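Local coordinates for protein Syntaxin1 (Monosiga brevicollis, PDB 2XHE) that probably acts as a SNAP receptor in membrane fusion, binding other SNARE proteins as members of the syntaxin family do, at residues V148-K162 against L222-M236. Numbering follows the deposited sequence.
Sequences VKVMTRYNDVQAENK and LERSLLELHEMFTDM
Phe233 drives its ring as a knob into the hole formed by Val148, Met151, Thr152 and Asn155, with CZ 3.8 Å from Met151 CB and CE2 3.7 Å from Asn155 CB. Asn155 CB meets the ring at its edge, in plane, while the CE methyl of Met232 lies over one face, offset toward the rim, and also touches Met151 CB. One turn back, Leu229 sets CD1 3.6 Å from Asn155 CB, and its CD2 lies at the in-plane edge of the Tyr154 ring. Leu226 is the second knob, its CD2 3.9 Å from Ala159 CB. Segments 148-162 and 222-236 run antiparallel (152°, closest axis approach 9.6 Å), laying the SNARE-motif helix 214-237 against helix 131-171 of the Habc-type three-helix bundle, consistent with a closed syntaxin. Ser225 OG donates to Gln158 OE1 (3.2 Å) in the carbonyl plane, on a lone pair, while Gln158 NE2 is hydrogen-bonded to His71 NE2 of helix 44-72. A leucine in place of Gln158 would probably leave both Ser225 and His71 without this amide partner. Packing gives way to a partly exposed end where Lys162, its CG anti to the backbone N (chi1 173°) and the chain extended beyond it, runs its CD past Leu226 CD1 and so brings NZ to Glu223: NZ to OE2 is 3.2 Å, a salt bridge whose hydrogen bond is weak.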
# COMPACT_ATOMS: atom_id res chain seq x y z
N VAL B 148 -7.15 20.09 8.53
CA VAL B 148 -7.08 20.70 7.20
C VAL B 148 -8.11 20.07 6.25
O VAL B 148 -8.73 20.76 5.43
CB VAL B 148 -5.63 20.61 6.58
CG1 VAL B 148 -5.61 21.01 5.08
CG2 VAL B 148 -4.64 21.48 7.36
N LYS B 149 -8.32 18.76 6.40
CA LYS B 149 -9.27 18.05 5.55
C LYS B 149 -10.71 18.43 5.85
O LYS B 149 -11.51 18.55 4.93
CB LYS B 149 -9.08 16.53 5.66
CG LYS B 149 -10.08 15.71 4.86
CD LYS B 149 -9.93 14.20 5.14
CE LYS B 149 -8.66 13.61 4.51
NZ LYS B 149 -7.40 13.83 5.30
N VAL B 150 -11.04 18.63 7.13
CA VAL B 150 -12.39 19.05 7.52
C VAL B 150 -12.64 20.47 7.06
O VAL B 150 -13.69 20.78 6.51
CB VAL B 150 -12.65 18.99 9.06
CG1 VAL B 150 -14.04 19.50 9.36
CG2 VAL B 150 -12.54 17.58 9.57
N MET B 151 -11.66 21.33 7.29
CA MET B 151 -11.82 22.73 6.92
C MET B 151 -11.90 22.88 5.41
O MET B 151 -12.47 23.83 4.90
CB MET B 151 -10.68 23.58 7.48
CG MET B 151 -10.72 23.66 9.00
SD MET B 151 -12.39 23.97 9.66
CE MET B 151 -12.43 25.76 9.65
N THR B 152 -11.33 21.92 4.70
CA THR B 152 -11.35 21.99 3.26
C THR B 152 -12.76 21.73 2.79
O THR B 152 -13.20 22.27 1.78
CB THR B 152 -10.37 20.98 2.63
OG1 THR B 152 -9.03 21.38 2.95
CG2 THR B 152 -10.53 20.94 1.12
N ARG B 153 -13.48 20.90 3.55
CA ARG B 153 -14.88 20.64 3.24
C ARG B 153 -15.66 21.94 3.42
O ARG B 153 -16.50 22.29 2.59
CB ARG B 153 -15.44 19.53 4.12
CG ARG B 153 -16.92 19.25 3.90
CD ARG B 153 -17.25 19.13 2.42
NE ARG B 153 -18.68 18.90 2.20
CZ ARG B 153 -19.33 19.20 1.08
NH1 ARG B 153 -18.69 19.76 0.06
NH2 ARG B 153 -20.63 18.95 0.98
N TYR B 154 -15.35 22.66 4.49
CA TYR B 154 -15.93 23.97 4.76
C TYR B 154 -15.60 24.95 3.63
O TYR B 154 -16.49 25.51 3.01
CB TYR B 154 -15.42 24.50 6.10
CG TYR B 154 -16.08 25.77 6.61
CD1 TYR B 154 -17.46 25.87 6.71
CD2 TYR B 154 -15.32 26.86 7.02
CE1 TYR B 154 -18.07 27.03 7.19
CE2 TYR B 154 -15.91 28.02 7.50
CZ TYR B 154 -17.29 28.10 7.59
OH TYR B 154 -17.87 29.26 8.06
N ASN B 155 -14.31 25.15 3.38
CA ASN B 155 -13.87 26.02 2.30
C ASN B 155 -14.60 25.71 0.99
O ASN B 155 -14.88 26.62 0.20
CB ASN B 155 -12.36 25.91 2.11
CG ASN B 155 -11.83 26.79 0.99
OD1 ASN B 155 -11.82 26.40 -0.18
ND2 ASN B 155 -11.37 27.99 1.35
N ASP B 156 -14.91 24.44 0.76
CA ASP B 156 -15.54 24.03 -0.48
C ASP B 156 -17.01 24.40 -0.55
O ASP B 156 -17.48 24.84 -1.59
CB ASP B 156 -15.35 22.53 -0.74
CG ASP B 156 -14.11 22.23 -1.57
OD1 ASP B 156 -13.46 23.19 -2.07
OD2 ASP B 156 -13.77 21.04 -1.74
N VAL B 157 -17.73 24.24 0.56
CA VAL B 157 -19.16 24.60 0.62
C VAL B 157 -19.37 26.12 0.61
O VAL B 157 -20.38 26.60 0.10
CB VAL B 157 -19.89 23.94 1.82
CG1 VAL B 157 -19.15 24.21 3.11
CG2 VAL B 157 -21.33 24.42 1.92
N GLN B 158 -18.42 26.87 1.16
CA GLN B 158 -18.47 28.34 1.11
C GLN B 158 -18.31 28.88 -0.31
O GLN B 158 -19.19 29.56 -0.83
CB GLN B 158 -17.45 28.97 2.06
CG GLN B 158 -17.74 28.76 3.55
CD GLN B 158 -19.04 29.43 4.01
OE1 GLN B 158 -19.02 30.49 4.63
NE2 GLN B 158 -20.17 28.79 3.72
N ALA B 159 -17.18 28.58 -0.93
CA ALA B 159 -16.95 28.99 -2.32
C ALA B 159 -17.99 28.40 -3.27
O ALA B 159 -18.41 29.06 -4.22
CB ALA B 159 -15.56 28.61 -2.75
N GLU B 160 -18.40 27.16 -3.02
CA GLU B 160 -19.43 26.49 -3.81
C GLU B 160 -20.72 27.30 -3.82
O GLU B 160 -21.34 27.49 -4.86
CB GLU B 160 -19.70 25.09 -3.26
CG GLU B 160 -20.86 24.33 -3.91
CD GLU B 160 -20.97 22.89 -3.40
OE1 GLU B 160 -22.10 22.35 -3.38
OE2 GLU B 160 -19.94 22.30 -3.00
N ASN B 161 -21.11 27.78 -2.64
CA ASN B 161 -22.32 28.58 -2.49
C ASN B 161 -22.15 30.03 -2.94
O ASN B 161 -23.08 30.63 -3.47
CB ASN B 161 -22.85 28.53 -1.04
CG ASN B 161 -23.87 27.40 -0.83
OD1 ASN B 161 -23.70 26.56 0.06
ND2 ASN B 161 -24.92 27.38 -1.64
N LYS B 162 -20.95 30.59 -2.76
CA LYS B 162 -20.69 31.97 -3.15
C LYS B 162 -20.71 32.15 -4.67
O LYS B 162 -20.99 33.24 -5.18
CB LYS B 162 -19.36 32.46 -2.59
CG LYS B 162 -18.96 33.84 -3.09
CD LYS B 162 -17.45 33.97 -3.13
CE LYS B 162 -17.00 34.96 -4.19
NZ LYS B 162 -15.59 34.69 -4.60
N LEU B 222 -19.15 35.32 2.89
CA LEU B 222 -18.46 34.18 2.31
C LEU B 222 -17.04 34.53 1.89
O LEU B 222 -16.20 33.64 1.74
CB LEU B 222 -19.25 33.66 1.11
CG LEU B 222 -20.70 33.31 1.43
CD1 LEU B 222 -21.34 32.63 0.24
CD2 LEU B 222 -20.76 32.42 2.65
N GLU B 223 -16.78 35.81 1.69
CA GLU B 223 -15.46 36.27 1.24
C GLU B 223 -14.45 36.41 2.37
O GLU B 223 -13.28 36.05 2.20
CB GLU B 223 -15.58 37.57 0.45
CG GLU B 223 -15.84 37.39 -1.03
CD GLU B 223 -14.62 36.88 -1.79
OE1 GLU B 223 -13.78 36.16 -1.19
OE2 GLU B 223 -14.50 37.20 -2.99
N ARG B 224 -14.87 36.94 3.51
CA ARG B 224 -13.97 37.01 4.66
C ARG B 224 -13.93 35.65 5.35
O ARG B 224 -13.08 35.39 6.20
CB ARG B 224 -14.31 38.15 5.62
CG ARG B 224 -15.78 38.29 5.97
CD ARG B 224 -15.98 39.38 7.02
NE ARG B 224 -17.36 39.82 7.10
CZ ARG B 224 -17.90 40.72 6.27
NH1 ARG B 224 -17.15 41.24 5.30
NH2 ARG B 224 -19.17 41.08 6.40
N SER B 225 -14.86 34.78 4.96
CA SER B 225 -14.79 33.39 5.37
C SER B 225 -13.65 32.73 4.60
O SER B 225 -12.70 32.22 5.20
CB SER B 225 -16.11 32.68 5.09
OG SER B 225 -16.24 31.52 5.89
N LEU B 226 -13.72 32.76 3.27
CA LEU B 226 -12.67 32.22 2.42
C LEU B 226 -11.29 32.80 2.78
O LEU B 226 -10.27 32.11 2.68
CB LEU B 226 -12.99 32.46 0.95
CG LEU B 226 -14.25 31.75 0.45
CD1 LEU B 226 -14.67 32.28 -0.90
CD2 LEU B 226 -14.07 30.24 0.41
N LEU B 227 -11.27 34.05 3.22
CA LEU B 227 -10.02 34.69 3.61
C LEU B 227 -9.44 34.14 4.92
O LEU B 227 -8.25 33.86 5.00
CB LEU B 227 -10.19 36.20 3.69
CG LEU B 227 -9.28 36.94 2.71
CD1 LEU B 227 -9.80 38.34 2.39
CD2 LEU B 227 -7.84 36.95 3.23
N GLU B 228 -10.28 33.99 5.94
CA GLU B 228 -9.86 33.38 7.20
C GLU B 228 -9.28 31.99 6.92
O GLU B 228 -8.18 31.65 7.35
CB GLU B 228 -11.05 33.26 8.16
CG GLU B 228 -11.13 34.33 9.25
CD GLU B 228 -11.57 35.69 8.73
OE1 GLU B 228 -11.13 36.09 7.63
OE2 GLU B 228 -12.35 36.38 9.43
N LEU B 229 -10.06 31.20 6.19
CA LEU B 229 -9.65 29.86 5.78
C LEU B 229 -8.31 29.86 5.05
O LEU B 229 -7.39 29.15 5.45
CB LEU B 229 -10.72 29.26 4.87
CG LEU B 229 -12.01 28.93 5.60
CD1 LEU B 229 -13.03 28.35 4.63
CD2 LEU B 229 -11.73 27.96 6.76
N HIS B 230 -8.21 30.67 3.99
CA HIS B 230 -6.94 30.84 3.29
C HIS B 230 -5.79 31.14 4.24
O HIS B 230 -4.76 30.48 4.21
CB HIS B 230 -7.04 31.93 2.23
CG HIS B 230 -5.75 32.18 1.51
ND1 HIS B 230 -5.49 31.68 0.26
CD2 HIS B 230 -4.64 32.86 1.88
CE1 HIS B 230 -4.28 32.04 -0.12
NE2 HIS B 230 -3.74 32.76 0.85
N GLU B 231 -5.97 32.16 5.07
CA GLU B 231 -4.96 32.52 6.04
C GLU B 231 -4.60 31.29 6.85
O GLU B 231 -3.43 31.03 7.12
CB GLU B 231 -5.45 33.63 6.96
CG GLU B 231 -4.45 34.03 8.04
CD GLU B 231 -5.10 34.21 9.40
OE1 GLU B 231 -5.54 35.35 9.70
OE2 GLU B 231 -5.17 33.23 10.16
N MET B 232 -5.61 30.53 7.24
CA MET B 232 -5.40 29.35 8.08
C MET B 232 -4.63 28.27 7.32
O MET B 232 -3.57 27.81 7.76
CB MET B 232 -6.74 28.81 8.59
CG MET B 232 -6.62 27.62 9.53
SD MET B 232 -6.45 26.04 8.66
CE MET B 232 -8.02 25.93 7.81
N PHE B 233 -5.17 27.87 6.18
CA PHE B 233 -4.52 26.89 5.33
C PHE B 233 -3.07 27.26 5.09
O PHE B 233 -2.20 26.38 5.02
CB PHE B 233 -5.26 26.75 4.00
CG PHE B 233 -6.58 26.04 4.09
CD1 PHE B 233 -6.69 24.83 4.76
CD2 PHE B 233 -7.71 26.56 3.49
CE1 PHE B 233 -7.90 24.16 4.82
CE2 PHE B 233 -8.91 25.91 3.55
CZ PHE B 233 -9.01 24.71 4.23
N THR B 234 -2.79 28.55 4.97
CA THR B 234 -1.44 28.99 4.67
C THR B 234 -0.43 28.55 5.75
O THR B 234 0.51 27.80 5.46
CB THR B 234 -1.35 30.50 4.43
OG1 THR B 234 -2.18 30.85 3.31
CG2 THR B 234 0.08 30.88 4.12
N ASP B 235 -0.61 29.01 6.98
CA ASP B 235 0.32 28.61 8.03
C ASP B 235 0.08 27.18 8.52
O ASP B 235 0.86 26.67 9.32
CB ASP B 235 0.33 29.61 9.20
CG ASP B 235 -0.87 29.46 10.11
OD1 ASP B 235 -1.95 29.97 9.76
OD2 ASP B 235 -0.72 28.84 11.19
N MET B 236 -0.97 26.53 8.03
CA MET B 236 -1.17 25.11 8.35
C MET B 236 -0.34 24.25 7.41
O MET B 236 0.15 23.18 7.80
CB MET B 236 -2.65 24.70 8.28
CG MET B 236 -3.52 25.13 9.48
SD MET B 236 -2.98 24.68 11.17
CE MET B 236 -2.54 22.95 10.96